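Local coordinates for conserved protein (Methanothermobacter thermautotrophicus, PDB 1I36) that is of unknown function but binds NADP and is probably an oxidoreductase related to the 3-hydroxyacid dehydrogenases, at residues 70-75 and 82-87; 165-170 and 217-222; 188-193 and 200-205. The protein carries 1 engineered substitution. All blocks are in the same frame, centred on the assembly; numbering follows the deposited sequence.

Interaction 1 (70-75 and 82-87); sequences LGAARR and GIYVDI. With NAP (NADP nicotinamide-adenine-dinucleotide phosphate), chain C.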
loop_
_atom_site.group_PDB
_atom_site.type_symbol
_atom_site.label_atom_id
_atom_site.label_comp_id
_atom_site.label_asym_id
_atom_site.label_seq_id
_atom_site.Cartn_x
_atom_site.Cartn_y
_atom_site.Cartn_z
ATOM N N LEU A 70 -4.906 -33.068 0.896
ATOM C CA LEU A 70 -4.318 -33.980 1.892
ATOM C C LEU A 70 -4.608 -35.428 1.557
ATOM O O LEU A 70 -3.725 -36.274 1.674
ATOM C CB LEU A 70 -4.800 -33.691 3.308
ATOM C CG LEU A 70 -4.162 -32.515 4.016
ATOM C CD1 LEU A 70 -4.805 -32.396 5.429
ATOM C CD2 LEU A 70 -2.632 -32.688 4.088
ATOM N N GLY A 71 -5.849 -35.714 1.149
ATOM C CA GLY A 71 -6.192 -37.080 0.785
ATOM C C GLY A 71 -5.370 -37.590 -0.391
ATOM O O GLY A 71 -4.986 -38.765 -0.423
ATOM N N ALA A 72 -5.139 -36.724 -1.382
ATOM C CA ALA A 72 -4.346 -37.092 -2.545
ATOM C C ALA A 72 -2.919 -37.410 -2.098
ATOM O O ALA A 72 -2.328 -38.354 -2.583
ATOM C CB ALA A 72 -4.330 -35.944 -3.561
ATOM N N ALA A 73 -2.354 -36.599 -1.199
ATOM C CA ALA A 73 -0.992 -36.848 -0.731
ATOM C C ALA A 73 -0.897 -38.162 0.068
ATOM O O ALA A 73 0.111 -38.871 -0.009
ATOM C CB ALA A 73 -0.508 -35.667 0.136
ATOM N N ARG A 74 -1.890 -38.414 0.930
ATOM C CA ARG A 74 -1.901 -39.651 1.709
ATOM C C ARG A 74 -1.828 -40.831 0.730
ATOM O O ARG A 74 -0.971 -41.696 0.872
ATOM C CB ARG A 74 -3.191 -39.740 2.568
ATOM C CG ARG A 74 -3.435 -41.146 3.206
ATOM C CD ARG A 74 -2.434 -41.453 4.283
ATOM N NE ARG A 74 -2.731 -40.736 5.517
ATOM C CZ ARG A 74 -2.063 -40.884 6.655
ATOM N NH1 ARG A 74 -1.042 -41.721 6.737
ATOM N NH2 ARG A 74 -2.434 -40.205 7.721
ATOM N N ARG A 75 -2.665 -40.829 -0.310
ATOM C CA ARG A 75 -2.654 -41.924 -1.285
ATOM C C ARG A 75 -1.361 -42.025 -2.087
ATOM O O ARG A 75 -0.823 -43.115 -2.280
ATOM C CB ARG A 75 -3.812 -41.799 -2.274
ATOM C CG ARG A 75 -5.162 -42.136 -1.672
ATOM C CD ARG A 75 -6.255 -42.125 -2.729
ATOM N NE ARG A 75 -6.548 -40.768 -3.167
ATOM C CZ ARG A 75 -7.357 -39.920 -2.529
ATOM N NH1 ARG A 75 -7.970 -40.287 -1.416
ATOM N NH2 ARG A 75 -7.514 -38.679 -2.986
ATOM N N GLY A 82 9.863 -40.394 -6.339
ATOM C CA GLY A 82 10.480 -39.274 -7.044
ATOM C C GLY A 82 10.096 -37.996 -6.295
ATOM O O GLY A 82 10.062 -37.964 -5.049
ATOM N N ILE A 83 9.791 -36.946 -7.051
ATOM C CA ILE A 83 9.374 -35.672 -6.460
ATOM C C ILE A 83 7.860 -35.481 -6.607
ATOM O O ILE A 83 7.271 -35.756 -7.647
ATOM C CB ILE A 83 10.113 -34.503 -7.130
ATOM C CG1 ILE A 83 11.564 -34.537 -6.685
ATOM C CG2 ILE A 83 9.541 -33.163 -6.716
ATOM C CD1 ILE A 83 12.413 -33.769 -7.596
ATOM N N TYR A 84 7.247 -35.066 -5.512
ATOM C CA TYR A 84 5.809 -34.804 -5.451
ATOM C C TYR A 84 5.667 -33.266 -5.322
ATOM O O TYR A 84 6.173 -32.654 -4.380
ATOM C CB TYR A 84 5.225 -35.490 -4.218
ATOM C CG TYR A 84 3.710 -35.385 -4.145
ATOM C CD1 TYR A 84 3.103 -34.325 -3.449
ATOM C CD2 TYR A 84 2.906 -36.360 -4.702
ATOM C CE1 TYR A 84 1.721 -34.261 -3.295
ATOM C CE2 TYR A 84 1.529 -36.316 -4.567
ATOM C CZ TYR A 84 0.941 -35.260 -3.854
ATOM O OH TYR A 84 -0.409 -35.230 -3.704
ATOM N N VAL A 85 5.059 -32.672 -6.336
ATOM C CA VAL A 85 4.867 -31.231 -6.429
ATOM C C VAL A 85 3.422 -30.864 -6.142
ATOM O O VAL A 85 2.525 -31.204 -6.898
ATOM C CB VAL A 85 5.259 -30.754 -7.834
ATOM C CG1 VAL A 85 5.252 -29.236 -7.911
ATOM C CG2 VAL A 85 6.669 -31.288 -8.173
ATOM N N ASP A 86 3.199 -30.224 -5.008
ATOM C CA ASP A 86 1.851 -29.831 -4.638
ATOM C C ASP A 86 1.637 -28.368 -5.061
ATOM O O ASP A 86 2.300 -27.452 -4.564
ATOM C CB ASP A 86 1.613 -30.032 -3.141
ATOM C CG ASP A 86 0.134 -29.851 -2.764
ATOM O OD1 ASP A 86 -0.432 -28.768 -3.013
ATOM O OD2 ASP A 86 -0.475 -30.791 -2.238
ATOM N N ILE A 87 0.672 -28.170 -5.953
ATOM C CA ILE A 87 0.407 -26.840 -6.466
ATOM C C ILE A 87 -0.989 -26.356 -6.063
ATOM O O ILE A 87 -1.466 -25.340 -6.540
ATOM C CB ILE A 87 0.647 -26.806 -8.004
ATOM C CG1 ILE A 87 0.987 -25.397 -8.473
ATOM C CG2 ILE A 87 -0.557 -27.391 -8.763
ATOM C CD1 ILE A 87 1.634 -25.382 -9.888
HETATM P PA NAP C . -10.210 -27.740 -11.666
HETATM O O1A NAP C . -10.814 -27.520 -10.365
HETATM O O2A NAP C . -9.838 -26.904 -12.789
HETATM O O5B NAP C . -9.292 -29.136 -11.664
HETATM C C5B NAP C . -9.011 -30.106 -10.494
HETATM C C4B NAP C . -9.315 -31.345 -11.196
HETATM O O4B NAP C . -8.911 -32.321 -9.970
HETATM C C3B NAP C . -10.368 -31.996 -11.208
HETATM O O3B NAP C . -10.098 -32.017 -12.546
HETATM C C2B NAP C . -10.990 -33.263 -10.768
HETATM O O2B NAP C . -11.454 -34.281 -11.345
HETATM C C1B NAP C . -9.819 -33.482 -10.018
HETATM N N9A NAP C . -10.116 -34.022 -8.676
HETATM C C8A NAP C . -10.991 -33.749 -7.620
HETATM N N7A NAP C . -10.870 -34.627 -6.649
HETATM C C5A NAP C . -9.888 -35.508 -7.057
HETATM C C6A NAP C . -9.303 -36.672 -6.457
HETATM N N6A NAP C . -9.690 -37.121 -5.261
HETATM N N1A NAP C . -8.310 -37.341 -7.160
HETATM C C2A NAP C . -7.907 -36.901 -8.387
HETATM N N3A NAP C . -8.415 -35.821 -9.013
HETATM C C4A NAP C . -9.408 -35.158 -8.282
HETATM O O3 NAP C . -9.029 -26.946 -10.795
HETATM P PN NAP C . -7.660 -26.026 -11.207
HETATM O O1N NAP C . -8.109 -24.642 -11.577
HETATM O O2N NAP C . -7.003 -26.856 -12.224
HETATM O O5D NAP C . -6.643 -25.915 -9.999
HETATM C C5D NAP C . -5.999 -27.087 -9.437
HETATM C C4D NAP C . -5.296 -26.673 -8.157
HETATM O O4D NAP C . -4.342 -25.574 -8.271
HETATM C C3D NAP C . -6.246 -26.221 -7.020
HETATM O O3D NAP C . -5.878 -26.672 -5.677
HETATM C C2D NAP C . -6.265 -24.731 -7.085
HETATM O O2D NAP C . -6.600 -24.122 -5.872
HETATM C C1D NAP C . -4.835 -24.421 -7.582
HETATM N N1N NAP C . -4.709 -23.150 -8.314
HETATM C C2N NAP C . -5.443 -22.936 -9.488
HETATM C C3N NAP C . -5.238 -21.668 -10.130
HETATM C C7N NAP C . -5.931 -21.315 -11.359
HETATM O O7N NAP C . -5.734 -20.215 -11.908
HETATM N N7N NAP C . -6.808 -22.163 -11.954
HETATM C C4N NAP C . -4.335 -20.741 -9.565
HETATM C C5N NAP C . -3.640 -20.972 -8.427
HETATM C C6N NAP C . -3.824 -22.178 -7.803
HETATM P P2B NAP C . -13.102 -34.193 -11.557
HETATM O O1X NAP C . -13.425 -33.182 -12.620
HETATM O O2X NAP C . -13.354 -35.552 -11.954
HETATM O O3X NAP C . -13.647 -33.750 -10.291
#
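Tyr84 reaches out from strand 83-86 and sets its hydroxyl against the backbone of Ala73 on helix 69-77, within the Rossmann-type nucleotide-binding fold. The two elements belong to the beta-alpha-beta unit of strand 59-62, helix 69-77 and strand 83-86, in which the helix packs across the sheet. The tight part is small and buried: Tyr84 OH lies 3.4 Å from Ala73 CA, while CB of Ala72 and CB of Ala73 stand 4.0 and 3.9 Å from the same oxygen. Two methyl side chains keep the helix surface low enough for the phenol to come this close. With CG anti to the backbone N (chi1 -174°), the ring extends from the strand to the helix, and Val60 and Ser62 of the neighbouring strand touch it as well. Although Ala73 N is 3.5 Å from Tyr84 OH, the angle is poor, and the approach is one of packing. Ala73 also meets Leu101 of helix 92-101.

The more open side of the helix behaves differently. Leu70 and Arg74 point away from the strand, and Arg75 turns to the cofactor, its place in the NADP site. The bend of Arg75 at chi3 (-71°) folds its guanidinium back over its own helix, with Gly71 O 3.3 Å above the centre of one face, and leaves NH2 3.5 Å from N6A of the NADP adenine.

Interaction 2 (165-170 and 217-222); sequences YTKGVS and RRRYEE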
loop_
_atom_site.group_PDB
_atom_site.type_symbol
_atom_site.label_atom_id
_atom_site.label_comp_id
_atom_site.label_asym_id
_atom_site.label_seq_id
_atom_site.Cartn_x
_atom_site.Cartn_y
_atom_site.Cartn_z
ATOM N N TYR A 165 -0.877 -8.434 1.129
ATOM C CA TYR A 165 -0.456 -7.037 0.955
ATOM C C TYR A 165 -1.239 -6.342 -0.162
ATOM O O TYR A 165 -1.882 -5.299 0.067
ATOM C CB TYR A 165 1.052 -6.957 0.672
ATOM C CG TYR A 165 1.546 -5.538 0.478
ATOM C CD1 TYR A 165 1.655 -4.991 -0.791
ATOM C CD2 TYR A 165 1.889 -4.746 1.571
ATOM C CE1 TYR A 165 2.101 -3.681 -0.979
ATOM C CE2 TYR A 165 2.339 -3.421 1.400
ATOM C CZ TYR A 165 2.440 -2.904 0.128
ATOM O OH TYR A 165 2.864 -1.605 -0.073
ATOM N N THR A 166 -1.258 -6.945 -1.346
ATOM C CA THR A 166 -1.958 -6.335 -2.478
ATOM C C THR A 166 -3.459 -6.152 -2.262
ATOM O O THR A 166 -4.034 -5.141 -2.708
ATOM C CB THR A 166 -1.652 -7.042 -3.825
ATOM O OG1 THR A 166 -2.163 -8.370 -3.798
ATOM C CG2 THR A 166 -0.138 -7.085 -4.073
ATOM N N LYS A 167 -4.095 -7.066 -1.529
ATOM C CA LYS A 167 -5.525 -6.908 -1.244
ATOM C C LYS A 167 -5.738 -5.824 -0.175
ATOM O O LYS A 167 -6.740 -5.101 -0.210
ATOM C CB LYS A 167 -6.158 -8.213 -0.798
ATOM C CG LYS A 167 -6.329 -9.238 -1.912
ATOM C CD LYS A 167 -6.732 -10.586 -1.289
ATOM C CE LYS A 167 -7.135 -11.603 -2.362
ATOM N NZ LYS A 167 -6.194 -11.679 -3.502
ATOM N N GLY A 168 -4.818 -5.732 0.781
ATOM C CA GLY A 168 -4.915 -4.717 1.818
ATOM C C GLY A 168 -4.814 -3.304 1.221
ATOM O O GLY A 168 -5.554 -2.428 1.627
ATOM N N VAL A 169 -3.875 -3.096 0.297
ATOM C CA VAL A 169 -3.674 -1.810 -0.387
ATOM C C VAL A 169 -4.935 -1.424 -1.178
ATOM O O VAL A 169 -5.315 -0.241 -1.224
ATOM C CB VAL A 169 -2.449 -1.886 -1.340
ATOM C CG1 VAL A 169 -2.378 -0.657 -2.258
ATOM C CG2 VAL A 169 -1.169 -2.008 -0.513
ATOM N N SER A 170 -5.565 -2.404 -1.828
ATOM C CA SER A 170 -6.813 -2.159 -2.579
ATOM C C SER A 170 -7.901 -1.642 -1.650
ATOM O O SER A 170 -8.674 -0.739 -2.012
ATOM C CB SER A 170 -7.329 -3.450 -3.238
ATOM O OG SER A 170 -6.496 -3.772 -4.334
ATOM N N ARG A 217 -16.804 -10.329 -4.437
ATOM C CA ARG A 217 -17.258 -11.546 -3.773
ATOM C C ARG A 217 -16.116 -12.544 -3.597
ATOM O O ARG A 217 -15.926 -13.090 -2.505
ATOM C CB ARG A 217 -18.411 -12.177 -4.546
ATOM C CG ARG A 217 -18.974 -13.440 -3.897
ATOM C CD ARG A 217 -20.379 -13.761 -4.404
ATOM N NE ARG A 217 -21.390 -12.868 -3.832
ATOM C CZ ARG A 217 -21.772 -11.710 -4.366
ATOM N NH1 ARG A 217 -21.232 -11.286 -5.507
ATOM N NH2 ARG A 217 -22.670 -10.959 -3.738
ATOM N N ARG A 218 -15.357 -12.763 -4.667
ATOM C CA ARG A 218 -14.220 -13.677 -4.629
ATOM C C ARG A 218 -13.133 -13.127 -3.699
ATOM O O ARG A 218 -12.539 -13.880 -2.930
ATOM C CB ARG A 218 -13.660 -13.916 -6.037
ATOM C CG ARG A 218 -12.422 -14.850 -6.090
ATOM C CD ARG A 218 -12.711 -16.277 -5.562
ATOM N NE ARG A 218 -11.482 -17.056 -5.318
ATOM C CZ ARG A 218 -11.249 -17.783 -4.221
ATOM N NH1 ARG A 218 -12.156 -17.849 -3.251
ATOM N NH2 ARG A 218 -10.092 -18.425 -4.075
ATOM N N ARG A 219 -12.906 -11.811 -3.754
ATOM C CA ARG A 219 -11.906 -11.163 -2.913
ATOM C C ARG A 219 -12.205 -11.349 -1.431
ATOM O O ARG A 219 -11.291 -11.482 -0.614
ATOM C CB ARG A 219 -11.829 -9.657 -3.211
ATOM C CG ARG A 219 -11.211 -9.294 -4.552
ATOM C CD ARG A 219 -9.729 -9.652 -4.628
ATOM N NE ARG A 219 -9.079 -8.866 -5.666
ATOM C CZ ARG A 219 -9.134 -9.133 -6.965
ATOM N NH1 ARG A 219 -9.800 -10.198 -7.403
ATOM N NH2 ARG A 219 -8.595 -8.281 -7.834
ATOM N N TYR A 220 -13.486 -11.306 -1.085
ATOM C CA TYR A 220 -13.913 -11.468 0.296
ATOM C C TYR A 220 -13.574 -12.872 0.803
ATOM O O TYR A 220 -13.051 -13.024 1.918
ATOM C CB TYR A 220 -15.410 -11.214 0.424
ATOM C CG TYR A 220 -15.918 -11.447 1.810
ATOM C CD1 TYR A 220 -15.674 -10.522 2.817
ATOM C CD2 TYR A 220 -16.648 -12.596 2.124
ATOM C CE1 TYR A 220 -16.139 -10.717 4.103
ATOM C CE2 TYR A 220 -17.125 -12.807 3.417
ATOM C CZ TYR A 220 -16.865 -11.860 4.402
ATOM O OH TYR A 220 -17.331 -12.044 5.686
ATOM N N GLU A 221 -13.865 -13.876 -0.029
ATOM C CA GLU A 221 -13.590 -15.279 0.288
ATOM C C GLU A 221 -12.070 -15.448 0.388
ATOM O O GLU A 221 -11.570 -16.116 1.282
ATOM C CB GLU A 221 -14.106 -16.221 -0.815
ATOM C CG GLU A 221 -15.617 -16.193 -1.132
ATOM C CD GLU A 221 -16.506 -16.459 0.062
ATOM O OE1 GLU A 221 -16.224 -17.401 0.842
ATOM O OE2 GLU A 221 -17.506 -15.717 0.216
ATOM N N GLU A 222 -11.351 -14.854 -0.558
ATOM C CA GLU A 222 -9.900 -14.926 -0.582
ATOM C C GLU A 222 -9.279 -14.326 0.669
ATOM O O GLU A 222 -8.294 -14.858 1.182
ATOM C CB GLU A 222 -9.336 -14.239 -1.812
ATOM C CG GLU A 222 -9.419 -15.034 -3.108
ATOM C CD GLU A 222 -8.989 -14.207 -4.326
ATOM O OE1 GLU A 222 -9.163 -12.973 -4.299
ATOM O OE2 GLU A 222 -8.491 -14.774 -5.314
#
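Lys167 of helix 154-182 and Glu222 of helix 216-231 meet through their side chains, which cross at about a right angle. The backbones stay well apart, the nearest CA atoms, those of Lys167 and Arg219, being 7.8 Å from each other. Lys167 leaves its helix with CG anti to the carbonyl carbon (chi1 -72°) and runs extended as far as CE, where chi4 (47°) bends the chain. That last turn places NZ 3.3 Å from Glu222 OE1, a salt bridge, while the methylene CE lies 3.1 Å from the same oxygen and 3.5 Å from Glu222 CB. The carboxylate therefore meets both the ammonium and the carbon next to it, and the end of the lysine passes across the glutamate stem, CE against CB. Lys167 NZ is also hydrogen-bonded to Ser163 one turn back on its own helix, so two partners fix its position.

These helices belong to the all-helical part that follows the nucleotide-binding domain, through which the long helix 154-182 runs; helix 216-231 lies in a region probably related to the C-terminal domain of 6-phosphogluconate dehydrogenase. Here the contact is a partly exposed salt-bridge network of Lys167, Glu222 and Arg218.

Within helix 216-231, Glu222 CG sits 3.4 Å above the centre of one face of the Arg218 guanidinium. Glu222 OE2 is 3.8 Å from Arg218 NE, a long, purely electrostatic pairing, the oxygen being off the plane of the guanidinium and not lined up with any of its N-H bonds. Arg219 contributes its aliphatic part: CD touches Lys167 CE at 4.0 Å, while its side chain also packs on Ser211, Ser212 and Phe246.

Interaction 3 (188-193 and 200-205); sequences DVLEML and DFRESA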
loop_
_atom_site.group_PDB
_atom_site.type_symbol
_atom_site.label_atom_id
_atom_site.label_comp_id
_atom_site.label_asym_id
_atom_site.label_seq_id
_atom_site.Cartn_x
_atom_site.Cartn_y
_atom_site.Cartn_z
ATOM N N ASP A 188 -7.641 15.017 -6.945
ATOM C CA ASP A 188 -6.547 15.721 -6.272
ATOM C C ASP A 188 -5.762 14.723 -5.424
ATOM O O ASP A 188 -4.537 14.725 -5.414
ATOM C CB ASP A 188 -7.085 16.863 -5.387
ATOM C CG ASP A 188 -7.712 17.992 -6.196
ATOM O OD1 ASP A 188 -7.132 18.408 -7.210
ATOM O OD2 ASP A 188 -8.785 18.473 -5.811
ATOM N N VAL A 189 -6.472 13.885 -4.679
ATOM C CA VAL A 189 -5.770 12.905 -3.871
ATOM C C VAL A 189 -4.963 11.978 -4.785
ATOM O O VAL A 189 -3.787 11.725 -4.531
ATOM C CB VAL A 189 -6.728 12.115 -2.985
ATOM C CG1 VAL A 189 -5.958 11.003 -2.224
ATOM C CG2 VAL A 189 -7.386 13.093 -1.962
ATOM N N LEU A 190 -5.569 11.503 -5.870
ATOM C CA LEU A 190 -4.835 10.621 -6.792
ATOM C C LEU A 190 -3.575 11.272 -7.345
ATOM O O LEU A 190 -2.503 10.658 -7.375
ATOM C CB LEU A 190 -5.737 10.191 -7.940
ATOM C CG LEU A 190 -6.699 9.089 -7.548
ATOM C CD1 LEU A 190 -7.850 8.964 -8.553
ATOM C CD2 LEU A 190 -5.883 7.791 -7.465
ATOM N N GLU A 191 -3.675 12.544 -7.732
ATOM C CA GLU A 191 -2.498 13.242 -8.262
ATOM C C GLU A 191 -1.452 13.469 -7.207
ATOM O O GLU A 191 -0.245 13.433 -7.497
ATOM C CB GLU A 191 -2.875 14.580 -8.890
ATOM C CG GLU A 191 -3.645 14.453 -10.203
ATOM C CD GLU A 191 -3.995 15.815 -10.792
ATOM O OE1 GLU A 191 -3.152 16.735 -10.672
ATOM O OE2 GLU A 191 -5.102 15.960 -11.360
ATOM N N MET A 192 -1.890 13.721 -5.975
ATOM C CA MET A 192 -0.923 13.934 -4.903
ATOM C C MET A 192 -0.228 12.622 -4.620
ATOM O O MET A 192 0.964 12.613 -4.369
ATOM C CB MET A 192 -1.563 14.519 -3.635
ATOM C CG MET A 192 -1.852 16.021 -3.741
ATOM S SD MET A 192 -0.491 17.049 -4.443
ATOM C CE MET A 192 -1.120 17.263 -5.999
ATOM N N LEU A 193 -0.960 11.510 -4.684
ATOM C CA LEU A 193 -0.335 10.190 -4.465
ATOM C C LEU A 193 0.707 9.836 -5.540
ATOM O O LEU A 193 1.762 9.287 -5.233
ATOM C CB LEU A 193 -1.386 9.091 -4.370
ATOM C CG LEU A 193 -2.174 9.054 -3.058
ATOM C CD1 LEU A 193 -3.385 8.183 -3.229
ATOM C CD2 LEU A 193 -1.297 8.573 -1.905
ATOM N N ASP A 200 3.634 5.263 -12.113
ATOM C CA ASP A 200 2.366 5.699 -12.718
ATOM C C ASP A 200 1.138 5.635 -11.811
ATOM O O ASP A 200 0.025 5.827 -12.275
ATOM C CB ASP A 200 2.128 4.906 -14.010
ATOM N N PHE A 201 1.359 5.326 -10.535
ATOM C CA PHE A 201 0.338 5.210 -9.491
ATOM C C PHE A 201 -1.122 5.369 -9.926
ATOM O O PHE A 201 -1.898 4.405 -9.864
ATOM C CB PHE A 201 0.628 6.144 -8.309
ATOM C CG PHE A 201 -0.250 5.884 -7.117
ATOM C CD1 PHE A 201 0.089 4.896 -6.211
ATOM C CD2 PHE A 201 -1.473 6.536 -6.966
ATOM C CE1 PHE A 201 -0.772 4.541 -5.182
ATOM C CE2 PHE A 201 -2.344 6.179 -5.936
ATOM C CZ PHE A 201 -1.989 5.179 -5.049
ATOM N N ARG A 202 -1.507 6.588 -10.308
ATOM C CA ARG A 202 -2.880 6.862 -10.712
ATOM C C ARG A 202 -3.473 5.788 -11.617
ATOM O O ARG A 202 -4.625 5.397 -11.431
ATOM C CB ARG A 202 -3.014 8.240 -11.356
ATOM C CG ARG A 202 -4.475 8.614 -11.653
ATOM C CD ARG A 202 -4.638 10.009 -12.236
ATOM N NE ARG A 202 -6.037 10.271 -12.567
ATOM C CZ ARG A 202 -6.705 9.667 -13.551
ATOM N NH1 ARG A 202 -6.107 8.762 -14.322
ATOM N NH2 ARG A 202 -7.983 9.951 -13.752
ATOM N N GLU A 203 -2.686 5.301 -12.574
ATOM C CA GLU A 203 -3.157 4.266 -13.491
ATOM C C GLU A 203 -3.202 2.879 -12.863
ATOM O O GLU A 203 -4.195 2.171 -13.009
ATOM C CB GLU A 203 -2.323 4.250 -14.772
ATOM C CG GLU A 203 -2.690 5.350 -15.769
ATOM C CD GLU A 203 -4.087 5.187 -16.388
ATOM O OE1 GLU A 203 -4.513 6.101 -17.133
ATOM O OE2 GLU A 203 -4.758 4.154 -16.147
ATOM N N SER A 204 -2.126 2.487 -12.180
ATOM C CA SER A 204 -2.057 1.180 -11.509
ATOM C C SER A 204 -3.115 1.090 -10.397
ATOM O O SER A 204 -3.562 -0.001 -10.041
ATOM C CB SER A 204 -0.658 0.942 -10.912
ATOM O OG SER A 204 0.324 0.733 -11.921
ATOM N N ALA A 205 -3.535 2.248 -9.889
ATOM C CA ALA A 205 -4.536 2.336 -8.822
ATOM C C ALA A 205 -5.984 2.257 -9.314
ATOM O O ALA A 205 -6.804 1.570 -8.716
ATOM C CB ALA A 205 -4.326 3.613 -8.008
#
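The backbones come nearest at Leu190 and Arg202, whose CA atoms are 5.8 Å apart, and next at Leu193 and Phe201, 7.1 Å apart, as the chain leaves helix 186-194 and returns to begin helix 202-214. Phe201 occupies the N-cap position of the second helix, and its ring meets both leucines of the first helix. With CG anti to the backbone N (chi1 -170°), the ring reaches toward the first helix and presents its CD2-CE2 side to Leu193: CE2 is 3.4 Å from Leu193 CB and 3.5 Å from Leu193 CD1, an oblique approach. Leu190 comes from another direction, its CD2 at the ring edge near the plane and 4.2 Å from Phe201 CE2. One ring face takes Ala205 CB, 3.8 Å above the plane and off-centre, one turn into the second helix.

The motif is a helix-loop-helix packed on the long helix 154-182, whose Leu173 meets both Phe201 and Ala205 and whose Leu177 meets Leu190. Were the Phe201 ring cut back to an alanine here, Leu193 CB and CD1 are likely to lose their ring contacts and Leu190 CD2 its edge contact, opening a gap between the two helices.

The aliphatic stem of Arg202 meets Leu190, its CG lying 4.2 Å from Leu190 CB, and the extended chain carries the guanidinium on to a salt bridge with Glu187 at the start of the first helix. From helix 186-194, Asp188 and Glu191 form salt bridges with Arg148 of the second subunit.

How the interactions relate
Interactions 1 and 3 are buried, whereas interaction 2 is a surface contact. Interaction 1 joins a helix to a strand of the nucleotide-binding fold beside NADP; its centre is about 44 Å from that of interaction 3 and on the opposite side of the chain's centre. Interactions 2 and 3 share the helical part: 188-193 and 200-205 are nested inside the loop closed by 165-170 and 217-222, and their centres are about 20 Å apart. Interaction 2 includes helix 154-182, interaction 3 packs on it, and both touch the second subunit. Chemistry follows place: a phenol against alanines in 1, opposite charges at the partly exposed helix surface in 2, and leucines around an aromatic ring in 3.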